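Local coordinates for universal stress protein (Pseudomonas aeruginosa UCBPP-PA14, PDB 7MQ5) that is of unknown function but belongs to the universal stress protein family, some members of which bind ATP and help cells survive stress, at residues A[95-100]-A[125-130]; A[105-110]-A[263-268]; A[136-141]-A[173-178]; A[224-229]-A[256-261]; A[240-245]-A[272-277]. One frame throughout, in Å; residues are numbered along the deposited sequence. Where two conformers were deposited one is given.

Contact 1 (A[95-100]-A[125-130]); sequences KQHFPD and MTKTAR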
# COMPACT_ATOMS: atom_id res chain seq x y z
N LYS A 95 2.56 -1.74 8.30
CA LYS A 95 3.78 -1.44 9.08
C LYS A 95 4.05 0.06 9.01
O LYS A 95 3.95 0.66 7.92
CB LYS A 95 4.97 -2.22 8.53
CG LYS A 95 6.22 -1.98 9.34
CD LYS A 95 7.43 -2.79 8.97
CE LYS A 95 8.64 -2.40 9.80
NZ LYS A 95 9.07 -0.99 9.55
N GLN A 96 4.44 0.64 10.14
CA GLN A 96 4.80 2.06 10.16
C GLN A 96 6.26 2.24 9.75
O GLN A 96 7.14 1.47 10.19
CB GLN A 96 4.55 2.66 11.54
CG GLN A 96 4.95 4.12 11.63
CD GLN A 96 4.41 4.84 12.84
OE1 GLN A 96 3.77 4.27 13.73
NE2 GLN A 96 4.68 6.13 12.88
N HIS A 97 6.49 3.26 8.94
CA HIS A 97 7.84 3.66 8.51
C HIS A 97 8.52 4.49 9.59
O HIS A 97 7.92 5.47 10.06
CB HIS A 97 7.73 4.48 7.23
CG HIS A 97 8.98 5.18 6.85
ND1 HIS A 97 9.03 6.55 6.71
CD2 HIS A 97 10.20 4.71 6.57
CE1 HIS A 97 10.25 6.90 6.35
NE2 HIS A 97 11.00 5.78 6.25
N PHE A 98 9.73 4.07 9.97
CA PHE A 98 10.59 4.82 10.92
C PHE A 98 11.93 5.05 10.21
O PHE A 98 12.69 4.10 10.03
CB PHE A 98 10.74 4.09 12.25
CG PHE A 98 9.46 3.95 13.04
CD1 PHE A 98 8.96 5.01 13.77
CD2 PHE A 98 8.75 2.76 13.04
CE1 PHE A 98 7.77 4.90 14.47
CE2 PHE A 98 7.57 2.64 13.74
CZ PHE A 98 7.07 3.71 14.45
N PRO A 99 12.21 6.27 9.71
CA PRO A 99 13.45 6.52 8.98
C PRO A 99 14.72 6.42 9.84
O PRO A 99 14.66 6.73 11.02
CB PRO A 99 13.29 7.96 8.47
CG PRO A 99 12.31 8.59 9.43
CD PRO A 99 11.36 7.47 9.80
N ASP A 100 15.82 6.00 9.21
CA ASP A 100 17.13 5.86 9.89
C ASP A 100 17.77 7.24 10.12
O ASP A 100 18.47 7.39 11.13
CB ASP A 100 18.10 4.99 9.08
CG ASP A 100 17.81 3.50 9.14
OD1 ASP A 100 17.18 3.06 10.12
OD2 ASP A 100 18.22 2.80 8.19
N MSE A 125 2.43 0.80 4.03
CA MSE A 125 3.50 1.45 4.76
C MSE A 125 2.97 2.79 5.24
O MSE A 125 2.66 3.65 4.42
CB MSE A 125 4.70 1.72 3.85
CG MSE A 125 5.38 0.47 3.32
SE MSE A 125 6.20 -0.60 4.74
CE MSE A 125 7.29 0.80 5.58
N THR A 126 2.81 2.96 6.56
CA THR A 126 2.28 4.22 7.06
C THR A 126 3.44 5.21 7.20
O THR A 126 4.47 4.86 7.80
CB THR A 126 1.44 4.05 8.33
OG1 THR A 126 2.24 3.84 9.49
CG2 THR A 126 0.44 2.92 8.21
N LYS A 127 3.28 6.42 6.64
CA LYS A 127 4.37 7.42 6.66
C LYS A 127 3.93 8.74 7.30
O LYS A 127 4.81 9.60 7.48
CB LYS A 127 4.89 7.68 5.25
CG LYS A 127 5.40 6.44 4.52
CD LYS A 127 6.10 6.75 3.21
CE LYS A 127 7.50 7.28 3.42
NZ LYS A 127 8.15 7.64 2.13
N THR A 128 2.65 8.91 7.58
CA THR A 128 2.16 10.18 8.18
C THR A 128 1.31 9.85 9.40
O THR A 128 0.73 8.77 9.45
CB THR A 128 1.37 11.02 7.16
OG1 THR A 128 0.98 12.24 7.79
CG2 THR A 128 0.14 10.32 6.62
N ALA A 129 1.26 10.77 10.36
CA ALA A 129 0.40 10.60 11.54
C ALA A 129 -0.98 11.22 11.29
O ALA A 129 -1.86 11.06 12.15
CB ALA A 129 1.04 11.21 12.75
N ARG A 130 -1.15 11.90 10.16
CA ARG A 130 -2.47 12.52 9.88
C ARG A 130 -3.55 11.44 9.83
O ARG A 130 -3.33 10.37 9.27
CB ARG A 130 -2.43 13.26 8.55
CG ARG A 130 -1.57 14.52 8.56
CD ARG A 130 -1.58 15.10 7.16
NE ARG A 130 -0.72 14.33 6.26
CZ ARG A 130 -0.96 14.12 4.97
NH1 ARG A 130 -2.09 14.51 4.43
NH2 ARG A 130 -0.09 13.44 4.25
O HOH W 1 5.53 7.05 9.95
O HOH W 2 7.59 8.73 7.58

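Contact 2 (A[105-110]-A[263-268]); sequences KAILTP and VLDTLE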
# COMPACT_ATOMS: atom_id res chain seq x y z
N LYS A 105 13.96 11.96 6.07
CA LYS A 105 12.77 11.37 6.73
C LYS A 105 11.90 10.51 5.80
O LYS A 105 11.18 9.68 6.36
CB LYS A 105 11.89 12.46 7.35
CG LYS A 105 12.52 13.23 8.51
CD LYS A 105 11.59 14.27 9.10
CE LYS A 105 12.20 15.05 10.24
NZ LYS A 105 12.57 14.16 11.38
N ALA A 106 11.93 10.71 4.48
CA ALA A 106 11.01 9.95 3.59
C ALA A 106 11.62 8.63 3.07
O ALA A 106 10.87 7.80 2.57
CB ALA A 106 10.56 10.81 2.44
N ILE A 107 12.93 8.44 3.28
CA ILE A 107 13.66 7.24 2.75
C ILE A 107 13.28 5.99 3.55
O ILE A 107 13.49 5.98 4.79
CB ILE A 107 15.17 7.50 2.80
CG1 ILE A 107 15.56 8.79 2.07
CG2 ILE A 107 15.95 6.30 2.29
CD1 ILE A 107 15.21 8.80 0.60
N LEU A 108 12.81 4.94 2.87
CA LEU A 108 12.49 3.67 3.58
C LEU A 108 13.80 2.98 3.98
O LEU A 108 14.82 3.13 3.29
CB LEU A 108 11.66 2.75 2.68
CG LEU A 108 10.36 3.31 2.13
CD1 LEU A 108 9.61 2.21 1.39
CD2 LEU A 108 9.48 3.91 3.22
N THR A 109 13.74 2.20 5.05
CA THR A 109 14.95 1.46 5.48
C THR A 109 15.22 0.29 4.54
O THR A 109 14.33 -0.20 3.84
CB THR A 109 14.80 0.91 6.90
OG1 THR A 109 13.87 -0.18 6.89
CG2 THR A 109 14.37 1.99 7.88
N PRO A 110 16.47 -0.22 4.49
CA PRO A 110 16.76 -1.40 3.68
C PRO A 110 15.85 -2.59 4.04
O PRO A 110 15.45 -3.30 3.16
CB PRO A 110 18.24 -1.65 3.99
CG PRO A 110 18.79 -0.27 4.27
CD PRO A 110 17.69 0.41 5.04
N VAL A 263 9.08 6.80 -5.92
CA VAL A 263 7.86 7.31 -5.24
C VAL A 263 7.84 6.87 -3.77
O VAL A 263 7.53 7.69 -2.89
CB VAL A 263 6.62 6.85 -6.04
CG1 VAL A 263 5.32 7.09 -5.30
CG2 VAL A 263 6.60 7.48 -7.42
N LEU A 264 8.15 5.61 -3.49
CA LEU A 264 8.09 5.12 -2.09
C LEU A 264 9.08 5.84 -1.18
O LEU A 264 8.79 5.97 0.01
CB LEU A 264 8.34 3.61 -2.09
CG LEU A 264 7.08 2.76 -2.21
CD1 LEU A 264 7.38 1.37 -2.77
CD2 LEU A 264 6.36 2.70 -0.88
N ASP A 265 10.20 6.29 -1.73
CA ASP A 265 11.25 7.00 -0.96
C ASP A 265 10.99 8.51 -0.92
O ASP A 265 11.79 9.21 -0.29
CB ASP A 265 12.64 6.74 -1.54
CG ASP A 265 13.36 5.52 -0.99
OD1 ASP A 265 12.84 4.87 -0.05
OD2 ASP A 265 14.46 5.22 -1.51
N THR A 266 9.91 8.99 -1.56
CA THR A 266 9.64 10.45 -1.68
C THR A 266 8.30 10.83 -1.04
O THR A 266 8.19 11.90 -0.45
CB THR A 266 9.64 10.89 -3.15
OG1 THR A 266 10.87 10.48 -3.75
CG2 THR A 266 9.45 12.38 -3.35
N LEU A 267 7.29 9.98 -1.18
CA LEU A 267 5.95 10.35 -0.68
C LEU A 267 5.96 10.59 0.82
O LEU A 267 6.69 9.87 1.56
CB LEU A 267 4.97 9.22 -1.00
CG LEU A 267 4.56 9.08 -2.47
CD1 LEU A 267 3.81 7.78 -2.67
CD2 LEU A 267 3.72 10.26 -2.94
N GLU A 268 5.13 11.53 1.25
CA GLU A 268 4.90 11.83 2.68
C GLU A 268 3.57 11.21 3.12
O GLU A 268 3.32 11.17 4.32
CB GLU A 268 4.95 13.34 2.91
CG GLU A 268 6.31 13.94 2.59
CD GLU A 268 6.49 15.43 2.86
OE1 GLU A 268 5.51 16.18 2.74
OE2 GLU A 268 7.62 15.82 3.22
O HOH W 3 15.72 3.76 0.53

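Contact 3 (A[136-141]-A[173-178]); sequences KILAAV and HVISAH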
# COMPACT_ATOMS: atom_id res chain seq x y z
N LYS A 136 -7.70 12.96 1.51
CA LYS A 136 -7.69 12.68 0.05
C LYS A 136 -6.87 11.42 -0.21
O LYS A 136 -5.74 11.30 0.30
CB LYS A 136 -7.16 13.89 -0.72
CG LYS A 136 -8.03 15.13 -0.55
CD LYS A 136 -7.64 16.28 -1.44
CE LYS A 136 -8.49 17.51 -1.21
NZ LYS A 136 -8.02 18.67 -1.98
N ILE A 137 -7.44 10.52 -0.99
CA ILE A 137 -6.82 9.23 -1.39
C ILE A 137 -6.41 9.37 -2.86
O ILE A 137 -7.27 9.73 -3.67
CB ILE A 137 -7.81 8.07 -1.20
CG1 ILE A 137 -8.54 8.14 0.15
CG2 ILE A 137 -7.11 6.73 -1.44
CD1 ILE A 137 -7.63 8.20 1.36
N LEU A 138 -5.15 9.07 -3.16
CA LEU A 138 -4.63 9.21 -4.53
C LEU A 138 -4.30 7.84 -5.11
O LEU A 138 -3.55 7.10 -4.48
CB LEU A 138 -3.38 10.10 -4.51
CG LEU A 138 -2.73 10.33 -5.87
CD1 LEU A 138 -3.68 11.04 -6.84
CD2 LEU A 138 -1.45 11.11 -5.68
N ALA A 139 -4.85 7.52 -6.27
CA ALA A 139 -4.53 6.28 -7.00
C ALA A 139 -3.59 6.64 -8.16
O ALA A 139 -3.91 7.58 -8.90
CB ALA A 139 -5.79 5.63 -7.51
N ALA A 140 -2.50 5.90 -8.34
CA ALA A 140 -1.55 6.15 -9.45
C ALA A 140 -1.71 5.07 -10.52
O ALA A 140 -1.54 3.89 -10.21
CB ALA A 140 -0.13 6.19 -8.93
N VAL A 141 -2.04 5.49 -11.74
CA VAL A 141 -2.19 4.55 -12.89
C VAL A 141 -1.49 5.16 -14.12
O VAL A 141 -0.88 6.25 -14.01
CB VAL A 141 -3.68 4.30 -13.15
CG1 VAL A 141 -4.38 3.69 -11.95
CG2 VAL A 141 -4.38 5.58 -13.60
N HIS A 173 -8.95 10.57 -5.80
CA HIS A 173 -8.26 11.31 -6.88
C HIS A 173 -7.39 10.32 -7.63
O HIS A 173 -6.93 9.34 -7.02
CB HIS A 173 -7.50 12.50 -6.26
CG HIS A 173 -8.34 13.31 -5.30
ND1 HIS A 173 -8.94 14.51 -5.64
CD2 HIS A 173 -8.73 13.04 -4.03
CE1 HIS A 173 -9.64 14.95 -4.62
NE2 HIS A 173 -9.53 14.06 -3.61
N VAL A 174 -7.14 10.58 -8.91
CA VAL A 174 -6.30 9.68 -9.75
C VAL A 174 -5.22 10.50 -10.46
O VAL A 174 -5.55 11.57 -10.99
CB VAL A 174 -7.15 8.93 -10.78
CG1 VAL A 174 -6.31 8.03 -11.66
CG2 VAL A 174 -8.27 8.14 -10.11
N ILE A 175 -3.99 10.02 -10.45
CA ILE A 175 -2.88 10.63 -11.23
C ILE A 175 -2.47 9.62 -12.30
O ILE A 175 -2.18 8.45 -11.97
CB ILE A 175 -1.68 11.09 -10.37
CG1 ILE A 175 -0.52 11.64 -11.20
CG2 ILE A 175 -1.20 9.97 -9.46
CD1 ILE A 175 -0.85 12.81 -12.09
N SER A 176 -2.53 10.07 -13.55
CA SER A 176 -2.05 9.29 -14.70
C SER A 176 -0.84 10.03 -15.27
O SER A 176 -1.02 11.16 -15.73
CB SER A 176 -3.11 9.10 -15.75
OG SER A 176 -2.61 8.33 -16.83
N ALA A 177 0.33 9.42 -15.16
CA ALA A 177 1.57 10.04 -15.67
C ALA A 177 2.03 9.20 -16.85
O ALA A 177 2.36 8.01 -16.65
CB ALA A 177 2.60 10.12 -14.57
N HIS A 178 1.96 9.80 -18.03
CA HIS A 178 2.33 9.15 -19.31
C HIS A 178 3.62 9.79 -19.81
O HIS A 178 3.75 11.01 -19.82
CB HIS A 178 1.15 9.29 -20.28
CG HIS A 178 1.29 8.49 -21.52
ND1 HIS A 178 1.05 7.13 -21.54
CD2 HIS A 178 1.61 8.84 -22.78
CE1 HIS A 178 1.24 6.68 -22.77
NE2 HIS A 178 1.58 7.71 -23.55
O HOH W 4 1.95 6.82 -14.14

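Contact 4 (A[224-229]-A[256-261]); sequences PADVLI and IGNTAE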
# COMPACT_ATOMS: atom_id res chain seq x y z
N PRO A 224 7.76 12.53 -16.36
CA PRO A 224 8.24 11.38 -15.60
C PRO A 224 7.29 11.00 -14.44
O PRO A 224 7.04 11.83 -13.60
CB PRO A 224 9.62 11.82 -15.10
CG PRO A 224 9.93 13.12 -15.81
CD PRO A 224 8.60 13.72 -16.19
N ALA A 225 6.79 9.76 -14.42
CA ALA A 225 5.85 9.33 -13.35
C ALA A 225 6.51 9.42 -11.98
O ALA A 225 5.81 9.72 -10.98
CB ALA A 225 5.36 7.92 -13.62
N ASP A 226 7.82 9.20 -11.92
CA ASP A 226 8.56 9.23 -10.63
C ASP A 226 8.52 10.64 -10.03
O ASP A 226 8.76 10.77 -8.82
CB ASP A 226 10.01 8.73 -10.78
CG ASP A 226 10.88 9.58 -11.70
OD1 ASP A 226 10.38 10.00 -12.75
OD2 ASP A 226 12.06 9.79 -11.36
N VAL A 227 8.31 11.70 -10.81
CA VAL A 227 8.19 13.04 -10.16
C VAL A 227 6.73 13.49 -10.20
O VAL A 227 6.31 14.24 -9.29
CB VAL A 227 9.13 14.10 -10.78
CG1 VAL A 227 10.58 13.64 -10.73
CG2 VAL A 227 8.72 14.45 -12.21
N LEU A 228 5.95 13.02 -11.17
CA LEU A 228 4.55 13.51 -11.28
C LEU A 228 3.69 12.94 -10.14
O LEU A 228 2.85 13.69 -9.62
CB LEU A 228 3.98 13.14 -12.65
CG LEU A 228 4.60 13.89 -13.83
CD1 LEU A 228 4.01 13.42 -15.14
CD2 LEU A 228 4.42 15.39 -13.67
N ILE A 229 3.90 11.68 -9.76
CA ILE A 229 3.07 11.06 -8.70
C ILE A 229 3.30 11.82 -7.39
O ILE A 229 2.34 12.27 -6.77
CB ILE A 229 3.27 9.54 -8.61
CG1 ILE A 229 2.73 8.84 -9.86
CG2 ILE A 229 2.66 8.98 -7.33
CD1 ILE A 229 3.23 7.43 -10.05
N ILE A 256 10.27 -4.34 -8.17
CA ILE A 256 9.54 -3.12 -7.73
C ILE A 256 9.45 -2.13 -8.90
O ILE A 256 8.35 -1.62 -9.20
CB ILE A 256 10.20 -2.49 -6.49
CG1 ILE A 256 10.14 -3.41 -5.27
CG2 ILE A 256 9.58 -1.13 -6.20
CD1 ILE A 256 8.78 -3.62 -4.70
N GLY A 257 10.58 -1.91 -9.57
CA GLY A 257 10.64 -0.97 -10.71
C GLY A 257 11.07 0.42 -10.27
O GLY A 257 10.81 0.80 -9.13
N ASN A 258 11.62 1.19 -11.20
CA ASN A 258 12.15 2.53 -10.84
C ASN A 258 11.05 3.47 -10.34
O ASN A 258 11.31 4.22 -9.38
CB ASN A 258 12.86 3.21 -12.00
CG ASN A 258 13.48 4.53 -11.60
OD1 ASN A 258 14.46 4.56 -10.85
ND2 ASN A 258 12.92 5.63 -12.09
N THR A 259 9.89 3.49 -10.99
CA THR A 259 8.87 4.48 -10.55
C THR A 259 8.50 4.23 -9.09
O THR A 259 8.54 5.17 -8.29
CB THR A 259 7.62 4.47 -11.45
OG1 THR A 259 8.03 4.89 -12.75
CG2 THR A 259 6.52 5.37 -10.94
N ALA A 260 8.15 2.99 -8.77
CA ALA A 260 7.73 2.71 -7.38
C ALA A 260 8.90 2.93 -6.42
O ALA A 260 8.65 3.41 -5.30
CB ALA A 260 7.15 1.32 -7.28
N GLU A 261 10.14 2.62 -6.82
CA GLU A 261 11.30 2.84 -5.91
C GLU A 261 11.39 4.32 -5.54
O GLU A 261 11.45 4.66 -4.34
CB GLU A 261 12.60 2.39 -6.58
CG GLU A 261 12.76 0.88 -6.65
CD GLU A 261 14.05 0.43 -7.31
OE1 GLU A 261 14.74 1.29 -7.91
OE2 GLU A 261 14.37 -0.76 -7.23
O HOH W 5 14.18 8.35 -11.56

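Contact 5 (A[240-245]-A[272-277]); sequences VTVIGT and LVLKPD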
# COMPACT_ATOMS: atom_id res chain seq x y z
N VAL A 240 -3.17 9.04 1.72
CA VAL A 240 -2.81 7.68 1.23
C VAL A 240 -2.60 7.77 -0.27
O VAL A 240 -3.43 8.40 -0.94
CB VAL A 240 -3.91 6.62 1.51
CG1 VAL A 240 -3.53 5.27 0.93
CG2 VAL A 240 -4.26 6.52 2.98
N THR A 241 -1.54 7.12 -0.77
CA THR A 241 -1.33 6.94 -2.22
C THR A 241 -1.30 5.43 -2.46
O THR A 241 -0.60 4.72 -1.75
CB THR A 241 -0.05 7.63 -2.72
OG1 THR A 241 -0.11 9.02 -2.39
CG2 THR A 241 0.12 7.50 -4.21
N VAL A 242 -2.05 4.97 -3.45
CA VAL A 242 -2.10 3.55 -3.84
C VAL A 242 -1.33 3.41 -5.15
O VAL A 242 -1.65 4.12 -6.12
CB VAL A 242 -3.54 3.04 -3.99
CG1 VAL A 242 -3.53 1.56 -4.32
CG2 VAL A 242 -4.36 3.34 -2.74
N ILE A 243 -0.32 2.54 -5.15
CA ILE A 243 0.53 2.33 -6.35
C ILE A 243 0.66 0.83 -6.63
O ILE A 243 0.39 -0.01 -5.73
CB ILE A 243 1.93 2.96 -6.18
CG1 ILE A 243 2.78 2.19 -5.16
CG2 ILE A 243 1.84 4.44 -5.85
CD1 ILE A 243 4.21 2.67 -5.08
N GLY A 244 1.03 0.53 -7.86
CA GLY A 244 1.37 -0.84 -8.26
C GLY A 244 2.83 -0.89 -8.65
O GLY A 244 3.39 0.12 -9.09
N THR A 245 3.46 -2.03 -8.41
CA THR A 245 4.83 -2.30 -8.88
C THR A 245 4.79 -2.57 -10.40
O THR A 245 3.70 -2.68 -10.98
CB THR A 245 5.46 -3.40 -8.03
OG1 THR A 245 4.65 -4.57 -8.16
CG2 THR A 245 5.58 -3.00 -6.58
N LEU A 272 0.04 2.41 -0.07
CA LEU A 272 -0.43 1.02 -0.24
C LEU A 272 0.21 0.49 -1.51
O LEU A 272 -0.03 1.06 -2.60
CB LEU A 272 -1.96 0.98 -0.32
CG LEU A 272 -2.53 -0.42 -0.53
CD1 LEU A 272 -2.21 -1.33 0.63
CD2 LEU A 272 -4.03 -0.37 -0.77
N VAL A 273 1.02 -0.55 -1.37
CA VAL A 273 1.80 -1.12 -2.50
C VAL A 273 1.16 -2.44 -2.95
O VAL A 273 1.10 -3.39 -2.15
CB VAL A 273 3.26 -1.33 -2.07
CG1 VAL A 273 4.07 -1.91 -3.21
CG2 VAL A 273 3.87 -0.03 -1.57
N LEU A 274 0.68 -2.45 -4.19
CA LEU A 274 0.07 -3.63 -4.81
C LEU A 274 1.02 -4.20 -5.86
O LEU A 274 1.82 -3.43 -6.41
CB LEU A 274 -1.26 -3.23 -5.45
CG LEU A 274 -2.25 -2.54 -4.51
CD1 LEU A 274 -3.50 -2.15 -5.26
CD2 LEU A 274 -2.58 -3.43 -3.33
N LYS A 275 0.91 -5.49 -6.12
CA LYS A 275 1.74 -6.15 -7.15
C LYS A 275 0.84 -6.85 -8.15
O LYS A 275 -0.29 -7.20 -7.82
CB LYS A 275 2.70 -7.17 -6.53
CG LYS A 275 3.65 -6.61 -5.48
CD LYS A 275 4.68 -7.63 -5.06
CE LYS A 275 5.69 -7.11 -4.06
NZ LYS A 275 5.17 -7.02 -2.67
N PRO A 276 1.33 -7.06 -9.39
CA PRO A 276 0.56 -7.82 -10.37
C PRO A 276 0.25 -9.22 -9.86
O PRO A 276 1.05 -9.80 -9.15
CB PRO A 276 1.51 -7.90 -11.58
CG PRO A 276 2.41 -6.71 -11.43
CD PRO A 276 2.59 -6.56 -9.93
N ASP A 277 -0.89 -9.76 -10.27
CA ASP A 277 -1.32 -11.12 -9.83
C ASP A 277 -0.24 -12.18 -10.11
O ASP A 277 -0.04 -13.04 -9.24
CB ASP A 277 -2.63 -11.54 -10.50
CG ASP A 277 -3.84 -10.73 -10.07
OD1 ASP A 277 -3.76 -10.04 -9.05
OD2 ASP A 277 -4.87 -10.83 -10.76

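Contact 1 (A[95-100]-A[125-130])
Two parallel strand ends close a beta-alpha-beta crossover here, with Lys95 beside Met125 and Gln96 beside Thr126. The backbone bonds alternate: Thr126 N gives to Lys95 O at 2.9 Å, and His97 N gives to Thr126 O at 2.8 Å in a nearly straight bond (171°). On the Gln96 side, Thr126 turns its hydroxyl between its own backbone N and C (chi1 77°). OG1 therefore lies across the start of the Gln96 side chain, 3.2 Å from Gln96 CA. The two side chains cross at about a right angle.

Beyond the strands, the aliphatic part of Lys127 runs past the His97 ring. Lys127 CE sits 3.7 Å from His97 ND1, set obliquely to the ring. Water 2 lies in the ring plane, 2.8 Å from His97 ND1, and donates to Lys127 O. Water 1 links Gln96 NE2, His97 O and Thr126 O. The polar ends then leave the contact: Gln96 reaches Glu20 and Leu22, and His97 NE2 reaches Ile107 O. Helix 110-118 packs on Lys95, His97 and Met125 (a selenomethionine), and Asp112 pairs with Lys95. Helix 22-34 packs on Thr126, and strand 270-274 lies beside strand 123-126.

Contact 2 (A[105-110]-A[263-268])
The flat group that carries this contact is the carboxylate of Asp265. Leu108 N approaches it from above, 42° out of its plane, and bonds to Asp265 OD1 at 2.9 Å with an N-H...O angle of 165°. Trp113 NE1 also gives to OD1, so two N-H donors grip this one oxygen. Such a pair would favour the charged form. The second oxygen, Asp265 OD2, takes a bond from water 3 at 2.8 Å. The same water donates to Leu108 O. The backbone of Leu108 is therefore tied to the carboxylate twice, once directly through its N-H and once through water.

Apolar atoms pack round this polar link. Leu108 CD1 rests 4.0 Å from Leu264 CB. The branch gets there because chi1 (-57°) sets Leu108 CG beside the backbone N. In one of its two conformers Ile107 CD1 lies 3.6 Å from Asp265 O, so this touch is less certain. Ala106 CB points at the backbone of Asp265 and Thr266, 3.4 Å from Asp265 O. Ala106 O and Asp265 O are both acceptors and do not bond to each other.

The segment 263-268 lies on helix 258-264 and the chain after it. Val263 O accepts from both Thr266 N and Leu267 N. Lys127 NZ fills the junction, with bonds to Ala106 O, Leu264 O and Leu267 O. Helix 110-118 packs on Leu108 and Leu264 through Trp113 and Leu116. Helix 225-236 touches Val263 and Leu267, and strand 270-274 lies under Leu264.

Contact 3 (A[136-141]-A[173-178])
His173 opens the second strand against Lys136, Ile137 and Leu138. Its N gives to Ile137 O at 2.8 Å, and its O takes Ala139 N. The imidazole has Ile137 O at its edge, near the ring plane. Chi1 (-48°) turns the ring toward Lys136, whose extended chain passes obliquely with CG 3.6 Å from His173 NE2. That nitrogen bonds outside the pair, to Thr171 OG1.

Val174 faces the other side of the sheet, with Ala139 and Val141. Its CG1 meets Val141 CG2 at 3.7 Å, the two side chains crossing at a slant.

Ile175 returns to the face of Leu138 and Ala140. The backbone ladder goes on here: Ile175 N gives to Ala139 O at 2.9 Å, and Val141 N gives to Ile175 O at 3.0 Å. Ile175 CG2 lies 3.8 Å from Leu138 CD1 and also touches Ala140 CB.

At Ser176 the strands begin to part. Ser176 CA makes a C-H...O contact with Val141 O, while OG goes to Val143 N. At Ala177 water 4 spans the gap, donating to Val141 O and Ala177 O.

The parallel pair belongs to a beta-alpha-beta crossover through helix 148-167. That helix packs on Ile137, Ala139 and Val141. Helix 225-236 packs on the opposite face, at His173, Ile175 and Ala177. Strand 240-244 borders strand 136-141, and strand 218-222 borders strand 171-178.

Contact 4 (A[224-229]-A[256-261])
Thr259 points its methyl at helix 225-236, between Ala225 and Ile229. Chi1 (-65°) sends CG2 away from its own backbone N and across the gap. CG2 then lies 3.9 Å from Ala225 CB and 4.0 Å from Ile229 CD1. Ala225 and Ile229 are one helical turn apart, so the methyl rests on a ridge made by both. Ile229 meets Thr259 at about a right angle, with only its end methyl touching. Thr259 OG1 stays beside Ala225 CB and forms no hydrogen bond across the pair.

Asp226 and Asn258 lie farther out. Asp226 OD2 and Asn258 ND2 are 4.3 Å apart, too far to bond directly. Water 5 fills in: it donates to Asp226 OD2 at 2.6 Å and accepts from Asn258 ND2 at 3.0 Å. Asn258 is in its extended first torsion (-176°), which swings the amide toward Asp226. Asp226 stands in the first turn of its helix, where the helix end would probably favour a negative charge.

Both segments are helix starts, and Pro224 and Gly257 occupy the N-cap positions. Gly257, at a positive phi (94°), resembles the last glycine of the G-2X-G-9X-G(S/T) loop of ATP-binding universal stress proteins. The motif is incomplete, with alanine for the middle glycine and Asn258 for Ser/Thr, so ATP binding cannot be inferred from it. The contact is light surface packing between two helix N-termini of a Rossmann-like fold.

Contact 5 (A[240-245]-A[272-277])
Val242 fits its CG1 methyl into the hollow between Leu272 and Leu274 on one face of a parallel strand pair. The strands are the two arms of a beta-alpha-beta crossover through helix 258-264, and their axes cross at only 19°. Val242 CG1 lies 4.1 Å from Leu272 CD2 and 3.8 Å from Leu274 CD1. Val242 and Leu272 run side by side and point the same way; Leu274 comes in at an angle. On this face helix 148-167 packs against all three.

Gly244 has no side chain. It brings its CA within 3.2 Å of Leu274 O, a close C-H...O contact. Along the backbone ladder Leu272 N gives to Thr241 O, Ile243 N to Leu272 O and Leu274 N to Ile243 O; Thr245 N gives to Leu274 O at 2.9 Å.

The other face carries Ile243 and Val273, both packed against Leu264. Next to them, Thr245 drops its CG2 beside Val273 CG1 at 3.9 Å, the side chains meeting at about a right angle. Its first torsion (60°) leaves the hydroxyl turned to the second segment. There Thr245 OG1 rests 3.5 Å from Lys275 CA and 3.4 Å from Pro276 CD.

In the fold
From the N terminus, contact 1 closes the first loop, from strand 92-96 through helix 110-118 to strand 123-126. Contact 2 opens inside that loop and so crosses it. It reaches on to helix 258-264 and ties the N-terminal half of the chain to the C-terminal half. Contacts 3 and 4 nest inside its long loop, one after the other. Contact 3 pairs strands 136-141 and 171-178; contact 4 joins helices 225-236 and 258-264. Contact 5 starts within the loop of contact 4 and ends beyond contact 2, crossing both. Contacts 1, 3 and 5 lie in one sheet, where strands 123-126 and 270-274 meet antiparallel.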